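Local structure of 2-oxoadipate dioxygenase/decarboxylase, chloroplastic/amyloplastic (6W1K) at residues G71-Y84 with G117-V129. The protein catalyses the iron(II)-dependent, oxygen-consuming decarboxylation and hydroxylation of 2-oxoadipate to D-2-hydroxyglutarate in plastid lysine catabolism. Numbering follows the deposited sequence.
Sequences GIKSLAEFFTDFGY and GPLPRIFISELLV. With OOG (2-oxoadipic acid), chain F.
Glu126 OE1 is gripped at the start of helix 72-81 by two donors: Ile72 N lies 2.8 Å from OE1 with a nearly straight N-H...O angle of 169°, and water 1 donates a second bond to OE1 while accepting from Lys73 N. The amide meets the anti side of the carboxylate, tilted out of its plane, while the other oxygen, OE2, pairs with Arg98. With CG of Glu126 set between backbone N and carbonyl carbon (chi1 67°) and the chain extended beyond, the carboxylate reaches the helix end, and Ile72 CD1 packs 3.7 Å from Glu126 CD.

Further along, Ile124 sends its CD1 to within 4.0 Å of Leu75 CB, and its CG2 touches Ile72. Ile122 CG1 lies over one face of the Phe79 ring, 3.9 Å from the centroid and close to the ring normal, a CH-pi contact; Phe78 CD2 covers the opposite face. Past the Schellman motif that ends the helix, with Gly83 as its C-prime residue, Tyr84 OH donates to Pro120 O over 2.6 Å, in the carbonyl plane.

Helix and strand run nearly antiparallel (160°), the helix covering one face of the sheet in the beta-alpha-beta-beta-beta order of the vicinal oxygen chelate fold; on the other, Phe123 lays its ring against 2-oxoadipate, CE1 3.8 Å from ligand C4. As an acceptor at the helix N-terminus, the Glu126 carboxylate is probably stabilised in its ionised form by the helix dipole and Arg98.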
ATOM      1  N   GLY A  71       2.889   3.328  15.455  1.00 24.21           N
ATOM      2  CA  GLY A  71       2.977   3.990  14.159  1.00 23.73           C
ATOM      3  C   GLY A  71       3.923   3.321  13.185  1.00 23.13           C
ATOM      4  O   GLY A  71       4.114   2.105  13.192  1.00 22.89           O
ATOM      5  N   ILE A  72       4.497   4.140  12.308  1.00 23.33           N
ATOM      6  CA  ILE A  72       5.336   3.631  11.230  1.00 23.94           C
ATOM      7  C   ILE A  72       6.401   2.679  11.777  1.00 24.51           C
ATOM      8  O   ILE A  72       6.653   1.617  11.205  1.00 23.51           O
ATOM      9  CB  ILE A  72       5.963   4.793  10.461  1.00 23.90           C
ATOM     10  CG1 ILE A  72       4.892   5.584   9.717  1.00 24.50           C
ATOM     11  CG2 ILE A  72       6.992   4.284   9.469  1.00 24.09           C
ATOM     12  CD1 ILE A  72       5.355   6.935   9.273  1.00 25.94           C
ATOM     13  N   LYS A  73       7.016   3.030  12.907  1.00 26.22           N
ATOM     14  CA  LYS A  73       8.137   2.245  13.396  1.00 29.60           C
ATOM     15  C   LYS A  73       7.737   0.814  13.755  1.00 28.28           C
ATOM     16  O   LYS A  73       8.595  -0.084  13.728  1.00 29.69           O
ATOM     17  CB  LYS A  73       8.754   2.944  14.596  1.00 36.54           C
ATOM     18  CG  LYS A  73       7.812   3.065  15.770  1.00 45.15           C
ATOM     19  CD  LYS A  73       8.552   3.485  17.041  1.00 53.57           C
ATOM     20  CE  LYS A  73       8.597   4.977  17.199  1.00 62.75           C
ATOM     21  NZ  LYS A  73       8.639   5.379  18.640  1.00 66.61           N
ATOM     22  N   SER A  74       6.453   0.573  14.064  1.00 24.89           N
ATOM     23  CA  SER A  74       6.033  -0.750  14.499  1.00 25.43           C
ATOM     24  C   SER A  74       6.109  -1.756  13.358  1.00 25.36           C
ATOM     25  O   SER A  74       6.298  -2.955  13.598  1.00 25.49           O
ATOM     26  CB  SER A  74       4.617  -0.680  15.102  1.00 24.93           C
ATOM     27  OG  SER A  74       3.624  -0.493  14.105  1.00 26.42           O
ATOM     28  N   LEU A  75       5.999  -1.293  12.121  1.00 26.62           N
ATOM     29  CA  LEU A  75       6.223  -2.152  10.964  1.00 28.04           C
ATOM     30  C   LEU A  75       7.583  -1.953  10.327  1.00 26.45           C
ATOM     31  O   LEU A  75       8.133  -2.898   9.756  1.00 26.55           O
ATOM     32  CB  LEU A  75       5.182  -1.890   9.884  1.00 31.90           C
ATOM     33  CG  LEU A  75       3.880  -2.663  10.006  1.00 35.35           C
ATOM     34  CD1 LEU A  75       2.905  -2.007   9.006  1.00 36.30           C
ATOM     35  CD2 LEU A  75       4.100  -4.131   9.751  1.00 35.95           C
ATOM     36  N   ALA A  76       8.129  -0.743  10.406  1.00 25.55           N
ATOM     37  CA  ALA A  76       9.344  -0.465   9.646  1.00 26.52           C
ATOM     38  C   ALA A  76      10.493  -1.346  10.088  1.00 26.84           C
ATOM     39  O   ALA A  76      11.335  -1.703   9.274  1.00 26.43           O
ATOM     40  CB  ALA A  76       9.784   0.979   9.789  1.00 27.78           C
ATOM     41  N   GLU A  77      10.558  -1.677  11.379  1.00 28.37           N
ATOM     42  CA  GLU A  77      11.667  -2.473  11.907  1.00 31.79           C
ATOM     43  C   GLU A  77      11.733  -3.867  11.275  1.00 28.32           C
ATOM     44  O   GLU A  77      12.825  -4.422  11.081  1.00 26.25           O
ATOM     45  CB  GLU A  77      11.508  -2.584  13.421  1.00 43.51           C
ATOM     46  CG  GLU A  77      12.739  -2.996  14.173  1.00 57.81           C
ATOM     47  CD  GLU A  77      12.427  -3.447  15.608  1.00 73.42           C
ATOM     48  OE1 GLU A  77      13.238  -4.237  16.145  1.00 74.35           O
ATOM     49  OE2 GLU A  77      11.379  -3.034  16.185  1.00 74.09           O
ATOM     50  N   PHE A  78      10.581  -4.476  11.010  1.00 25.16           N
ATOM     51  CA  PHE A  78      10.586  -5.734  10.280  1.00 23.45           C
ATOM     52  C   PHE A  78      11.281  -5.577   8.935  1.00 23.12           C
ATOM     53  O   PHE A  78      12.189  -6.352   8.596  1.00 23.13           O
ATOM     54  CB  PHE A  78       9.153  -6.239  10.064  1.00 23.71           C
ATOM     55  CG  PHE A  78       9.071  -7.398   9.085  1.00 24.16           C
ATOM     56  CD1 PHE A  78       9.601  -8.629   9.409  1.00 24.85           C
ATOM     57  CD2 PHE A  78       8.491  -7.217   7.841  1.00 23.63           C
ATOM     58  CE1 PHE A  78       9.538  -9.713   8.515  1.00 24.34           C
ATOM     59  CE2 PHE A  78       8.421  -8.280   6.937  1.00 24.44           C
ATOM     60  CZ  PHE A  78       8.965  -9.525   7.263  1.00 24.21           C
ATOM     61  N   PHE A  79      10.852  -4.584   8.145  1.00 22.24           N
ATOM     62  CA  PHE A  79      11.382  -4.441   6.786  1.00 22.62           C
ATOM     63  C   PHE A  79      12.855  -4.068   6.804  1.00 22.90           C
ATOM     64  O   PHE A  79      13.635  -4.595   5.990  1.00 21.76           O
ATOM     65  CB  PHE A  79      10.553  -3.439   5.960  1.00 22.15           C
ATOM     66  CG  PHE A  79       9.169  -3.931   5.694  1.00 22.27           C
ATOM     67  CD1 PHE A  79       8.950  -4.943   4.762  1.00 21.72           C
ATOM     68  CD2 PHE A  79       8.086  -3.443   6.412  1.00 22.76           C
ATOM     69  CE1 PHE A  79       7.730  -5.444   4.539  1.00 22.76           C
ATOM     70  CE2 PHE A  79       6.851  -3.972   6.201  1.00 23.84           C
ATOM     71  CZ  PHE A  79       6.669  -4.969   5.259  1.00 23.51           C
ATOM     72  N   THR A  80      13.284  -3.196   7.735  1.00 24.72           N
ATOM     73  CA  THR A  80      14.712  -2.879   7.806  1.00 25.44           C
ATOM     74  C   THR A  80      15.540  -4.050   8.344  1.00 24.41           C
ATOM     75  O   THR A  80      16.718  -4.165   7.995  1.00 23.64           O
ATOM     76  CB  THR A  80      14.982  -1.613   8.639  1.00 26.32           C
ATOM     77  OG1 THR A  80      14.460  -1.754   9.962  1.00 27.47           O
ATOM     78  CG2 THR A  80      14.322  -0.400   7.952  1.00 25.58           C
ATOM     79  N   ASP A  81      14.957  -4.942   9.163  1.00 24.42           N
ATOM     80  CA  ASP A  81      15.629  -6.200   9.497  1.00 24.67           C
ATOM     81  C   ASP A  81      15.896  -7.057   8.242  1.00 22.41           C
ATOM     82  O   ASP A  81      16.856  -7.818   8.195  1.00 23.37           O
ATOM     83  CB  ASP A  81      14.784  -7.013  10.481  1.00 26.27           C
ATOM     84  CG  ASP A  81      14.825  -6.489  11.927  1.00 29.14           C
ATOM     85  OD1 ASP A  81      15.659  -5.628  12.276  1.00 29.20           O
ATOM     86  OD2 ASP A  81      13.972  -6.974  12.710  1.00 29.45           O
ATOM     87  N   PHE A  82      15.058  -6.937   7.224  1.00 21.18           N
ATOM     88  CA  PHE A  82      15.232  -7.635   5.955  1.00 21.11           C
ATOM     89  C   PHE A  82      15.702  -6.699   4.843  1.00 23.48           C
ATOM     90  O   PHE A  82      15.342  -6.855   3.676  1.00 24.24           O
ATOM     91  CB  PHE A  82      13.938  -8.385   5.626  1.00 20.59           C
ATOM     92  CG  PHE A  82      13.740  -9.567   6.547  1.00 21.71           C
ATOM     93  CD1 PHE A  82      14.466 -10.752   6.346  1.00 21.35           C
ATOM     94  CD2 PHE A  82      12.915  -9.471   7.663  1.00 21.41           C
ATOM     95  CE1 PHE A  82      14.372 -11.832   7.234  1.00 23.48           C
ATOM     96  CE2 PHE A  82      12.800 -10.548   8.543  1.00 22.78           C
ATOM     97  CZ  PHE A  82      13.522 -11.727   8.331  1.00 24.30           C
ATOM     98  N   GLY A  83      16.616  -5.782   5.185  1.00 23.81           N
ATOM     99  CA  GLY A  83      17.432  -5.094   4.207  1.00 24.26           C
ATOM    100  C   GLY A  83      16.770  -3.923   3.503  1.00 22.75           C
ATOM    101  O   GLY A  83      17.388  -3.319   2.613  1.00 22.75           O
ATOM    102  N   TYR A  84      15.558  -3.556   3.887  1.00 21.54           N
ATOM    103  CA  TYR A  84      14.946  -2.359   3.330  1.00 22.04           C
ATOM    104  C   TYR A  84      15.588  -1.097   3.910  1.00 22.72           C
ATOM    105  O   TYR A  84      16.126  -1.081   5.018  1.00 23.39           O
ATOM    106  CB  TYR A  84      13.448  -2.327   3.579  1.00 21.91           C
ATOM    107  CG  TYR A  84      12.645  -3.164   2.625  1.00 22.33           C
ATOM    108  CD1 TYR A  84      12.699  -4.545   2.690  1.00 22.77           C
ATOM    109  CD2 TYR A  84      11.869  -2.570   1.626  1.00 23.06           C
ATOM    110  CE1 TYR A  84      11.972  -5.319   1.808  1.00 22.42           C
ATOM    111  CE2 TYR A  84      11.148  -3.328   0.740  1.00 22.69           C
ATOM    112  CZ  TYR A  84      11.188  -4.710   0.850  1.00 22.60           C
ATOM    113  OH  TYR A  84      10.481  -5.490  -0.038  1.00 22.50           O
ATOM    114  N   GLY A 117       8.757 -12.249  -7.285  1.00 27.73           N
ATOM    115  CA  GLY A 117       9.357 -11.451  -8.324  1.00 27.33           C
ATOM    116  C   GLY A 117      10.206 -10.375  -7.694  1.00 27.87           C
ATOM    117  O   GLY A 117      10.687 -10.523  -6.566  1.00 24.59           O
ATOM    118  N   PRO A 118      10.408  -9.268  -8.401  1.00 31.71           N
ATOM    119  CA  PRO A 118      11.177  -8.166  -7.810  1.00 32.17           C
ATOM    120  C   PRO A 118      10.496  -7.723  -6.521  1.00 27.33           C
ATOM    121  O   PRO A 118       9.281  -7.558  -6.470  1.00 27.84           O
ATOM    122  CB  PRO A 118      11.156  -7.083  -8.894  1.00 37.41           C
ATOM    123  CG  PRO A 118      10.086  -7.476  -9.846  1.00 44.30           C
ATOM    124  CD  PRO A 118       9.982  -8.976  -9.779  1.00 37.99           C
ATOM    125  N   LEU A 119      11.278  -7.577  -5.470  1.00 25.77           N
ATOM    126  CA  LEU A 119      10.698  -7.264  -4.172  1.00 26.30           C
ATOM    127  C   LEU A 119      10.020  -5.900  -4.207  1.00 28.89           C
ATOM    128  O   LEU A 119      10.533  -4.961  -4.838  1.00 24.58           O
ATOM    129  CB  LEU A 119      11.770  -7.266  -3.094  1.00 26.10           C
ATOM    130  CG  LEU A 119      12.283  -8.607  -2.593  1.00 26.57           C
ATOM    131  CD1 LEU A 119      13.461  -8.290  -1.671  1.00 27.67           C
ATOM    132  CD2 LEU A 119      11.215  -9.471  -1.914  1.00 26.42           C
ATOM    133  N   PRO A 120       8.876  -5.751  -3.545  1.00 26.38           N
ATOM    134  CA  PRO A 120       8.150  -4.480  -3.616  1.00 25.51           C
ATOM    135  C   PRO A 120       8.735  -3.438  -2.674  1.00 25.80           C
ATOM    136  O   PRO A 120       9.343  -3.760  -1.646  1.00 25.02           O
ATOM    137  CB  PRO A 120       6.730  -4.873  -3.199  1.00 25.11           C
ATOM    138  CG  PRO A 120       6.931  -6.019  -2.191  1.00 25.09           C
ATOM    139  CD  PRO A 120       8.122  -6.792  -2.798  1.00 25.55           C
ATOM    140  N   ARG A 121       8.607  -2.180  -3.095  1.00 26.39           N
ATOM    141  CA  ARG A 121       8.765  -1.061  -2.183  1.00 25.25           C
ATOM    142  C   ARG A 121       7.692  -1.168  -1.108  1.00 23.28           C
ATOM    143  O   ARG A 121       6.688  -1.867  -1.264  1.00 22.03           O
ATOM    144  CB  ARG A 121       8.671   0.280  -2.925  1.00 26.24           C
ATOM    145  CG  ARG A 121       9.661   0.457  -4.100  1.00 27.50           C
ATOM    146  CD  ARG A 121       9.155   1.604  -4.953  1.00 28.60           C
ATOM    147  NE  ARG A 121       9.885   1.836  -6.187  1.00 30.38           N
ATOM    148  CZ  ARG A 121       9.704   1.161  -7.315  1.00 31.82           C
ATOM    149  NH1 ARG A 121       8.800   0.178  -7.375  1.00 32.35           N
ATOM    150  NH2 ARG A 121      10.419   1.471  -8.374  1.00 32.80           N
ATOM    151  N   ILE A 122       7.915  -0.486   0.013  1.00 23.08           N
ATOM    152  CA  ILE A 122       6.939  -0.454   1.094  1.00 23.32           C
ATOM    153  C   ILE A 122       6.601   0.998   1.415  1.00 21.81           C
ATOM    154  O   ILE A 122       7.494   1.826   1.570  1.00 21.70           O
ATOM    155  CB  ILE A 122       7.438  -1.181   2.368  1.00 24.91           C
ATOM    156  CG1 ILE A 122       7.970  -2.578   2.056  1.00 25.54           C
ATOM    157  CG2 ILE A 122       6.296  -1.245   3.376  1.00 26.79           C
ATOM    158  CD1 ILE A 122       6.940  -3.584   1.752  1.00 26.27           C
ATOM    159  N   PHE A 123       5.306   1.301   1.504  1.00 22.60           N
ATOM    160  CA  PHE A 123       4.790   2.632   1.827  1.00 23.80           C
ATOM    161  C   PHE A 123       4.022   2.476   3.140  1.00 23.73           C
ATOM    162  O   PHE A 123       3.089   1.673   3.203  1.00 24.65           O
ATOM    163  CB  PHE A 123       3.882   3.144   0.692  1.00 24.86           C
ATOM    164  CG  PHE A 123       3.411   4.561   0.855  1.00 27.50           C
ATOM    165  CD1 PHE A 123       2.376   4.878   1.744  1.00 28.25           C
ATOM    166  CD2 PHE A 123       3.984   5.578   0.101  1.00 28.97           C
ATOM    167  CE1 PHE A 123       1.933   6.206   1.880  1.00 29.82           C
ATOM    168  CE2 PHE A 123       3.556   6.901   0.232  1.00 30.44           C
ATOM    169  CZ  PHE A 123       2.538   7.218   1.125  1.00 30.93           C
ATOM    170  N   ILE A 124       4.447   3.180   4.202  1.00 23.96           N
ATOM    171  CA  ILE A 124       3.832   3.033   5.521  1.00 22.98           C
ATOM    172  C   ILE A 124       3.433   4.423   6.000  1.00 22.21           C
ATOM    173  O   ILE A 124       4.277   5.324   6.070  1.00 21.08           O
ATOM    174  CB  ILE A 124       4.758   2.385   6.554  1.00 24.28           C
ATOM    175  CG1 ILE A 124       5.319   1.062   6.016  1.00 25.20           C
ATOM    176  CG2 ILE A 124       3.978   2.132   7.818  1.00 24.31           C
ATOM    177  CD1 ILE A 124       6.381   0.413   6.894  1.00 24.66           C
ATOM    178  N   SER A 125       2.170   4.597   6.294  1.00 22.60           N
ATOM    179  CA  SER A 125       1.680   5.878   6.782  1.00 22.78           C
ATOM    180  C   SER A 125       1.239   5.712   8.235  1.00 21.99           C
ATOM    181  O   SER A 125       1.051   4.591   8.734  1.00 21.78           O
ATOM    182  CB  SER A 125       0.561   6.389   5.884  1.00 24.46           C
ATOM    183  OG  SER A 125      -0.518   5.496   5.859  1.00 26.94           O
ATOM    184  N   GLU A 126       1.149   6.840   8.937  1.00 22.29           N
ATOM    185  CA  GLU A 126       0.581   6.850  10.276  1.00 23.82           C
ATOM    186  C   GLU A 126      -0.308   8.071  10.466  1.00 24.12           C
ATOM    187  O   GLU A 126      -0.025   9.147   9.946  1.00 26.16           O
ATOM    188  CB  GLU A 126       1.670   6.849  11.364  1.00 26.03           C
ATOM    189  CG  GLU A 126       2.524   8.101  11.434  1.00 28.50           C
ATOM    190  CD  GLU A 126       3.720   7.981  12.396  1.00 33.16           C
ATOM    191  OE1 GLU A 126       4.039   6.869  12.887  1.00 33.85           O
ATOM    192  OE2 GLU A 126       4.352   9.015  12.654  1.00 37.62           O
ATOM    193  N   LEU A 127      -1.367   7.893  11.239  1.00 23.55           N
ATOM    194  CA  LEU A 127      -2.206   9.017  11.653  1.00 24.74           C
ATOM    195  C   LEU A 127      -1.561   9.773  12.813  1.00 27.36           C
ATOM    196  O   LEU A 127      -1.123   9.169  13.802  1.00 29.04           O
ATOM    197  CB  LEU A 127      -3.571   8.477  12.051  1.00 24.75           C
ATOM    198  CG  LEU A 127      -4.624   9.495  12.514  1.00 26.84           C
ATOM    199  CD1 LEU A 127      -5.163  10.362  11.426  1.00 26.41           C
ATOM    200  CD2 LEU A 127      -5.737   8.636  13.140  1.00 28.38           C
ATOM    201  N   LEU A 128      -1.524  11.095  12.700  1.00 28.59           N
ATOM    202  CA  LEU A 128      -0.975  11.955  13.751  1.00 32.18           C
ATOM    203  C   LEU A 128      -2.076  12.174  14.783  1.00 31.76           C
ATOM    204  O   LEU A 128      -2.804  13.175  14.767  1.00 31.85           O
ATOM    205  CB  LEU A 128      -0.444  13.248  13.164  1.00 35.54           C
ATOM    206  CG  LEU A 128       0.607  13.086  12.065  1.00 40.79           C
ATOM    207  CD1 LEU A 128       0.856  14.441  11.399  1.00 44.34           C
ATOM    208  CD2 LEU A 128       1.889  12.491  12.623  1.00 42.70           C
ATOM    209  N   VAL A 129      -2.170  11.207  15.699  1.00 32.36           N
ATOM    210  CA  VAL A 129      -3.318  11.096  16.596  1.00 32.10           C
ATOM    211  C   VAL A 129      -3.441  12.328  17.471  1.00 34.72           C
ATOM    212  O   VAL A 129      -4.550  12.792  17.764  1.00 35.11           O
ATOM    213  CB  VAL A 129      -3.194   9.820  17.448  1.00 31.15           C
ATOM    214  CG1 VAL A 129      -4.297   9.747  18.523  1.00 31.49           C
ATOM    215  CG2 VAL A 129      -3.296   8.623  16.575  1.00 29.78           C
TER
HETATM  216  C2  OOG F 402      -1.607   4.732   0.857  1.00 78.91           C
HETATM  217  C3  OOG F 402      -1.963   5.700  -0.273  1.00 79.22           C
HETATM  218  C4  OOG F 402      -0.689   6.293  -0.883  1.00 79.11           C
HETATM  219  C6  OOG F 402       0.620   5.845  -3.141  1.00 77.31           C
HETATM  220  O4  OOG F 402       1.003   7.040  -3.214  1.00 77.02           O
HETATM  221  O3  OOG F 402       0.776   5.083  -4.120  1.00 76.29           O
HETATM  222  C5  OOG F 402      -0.032   5.324  -1.866  1.00 78.50           C
HETATM  223  C1  OOG F 402      -2.847   4.290   1.647  1.00 77.90           C
HETATM  224  O1  OOG F 402      -2.728   3.812   2.721  1.00 76.90           O
HETATM  225  O2  OOG F 402      -4.134   4.432   1.124  1.00 77.46           O
HETATM  226  O5  OOG F 402      -0.022   4.164  -1.649  1.00 78.85           O
HETATM  227  O   HOH W   1       6.336   5.768  14.137  1.00 34.08           O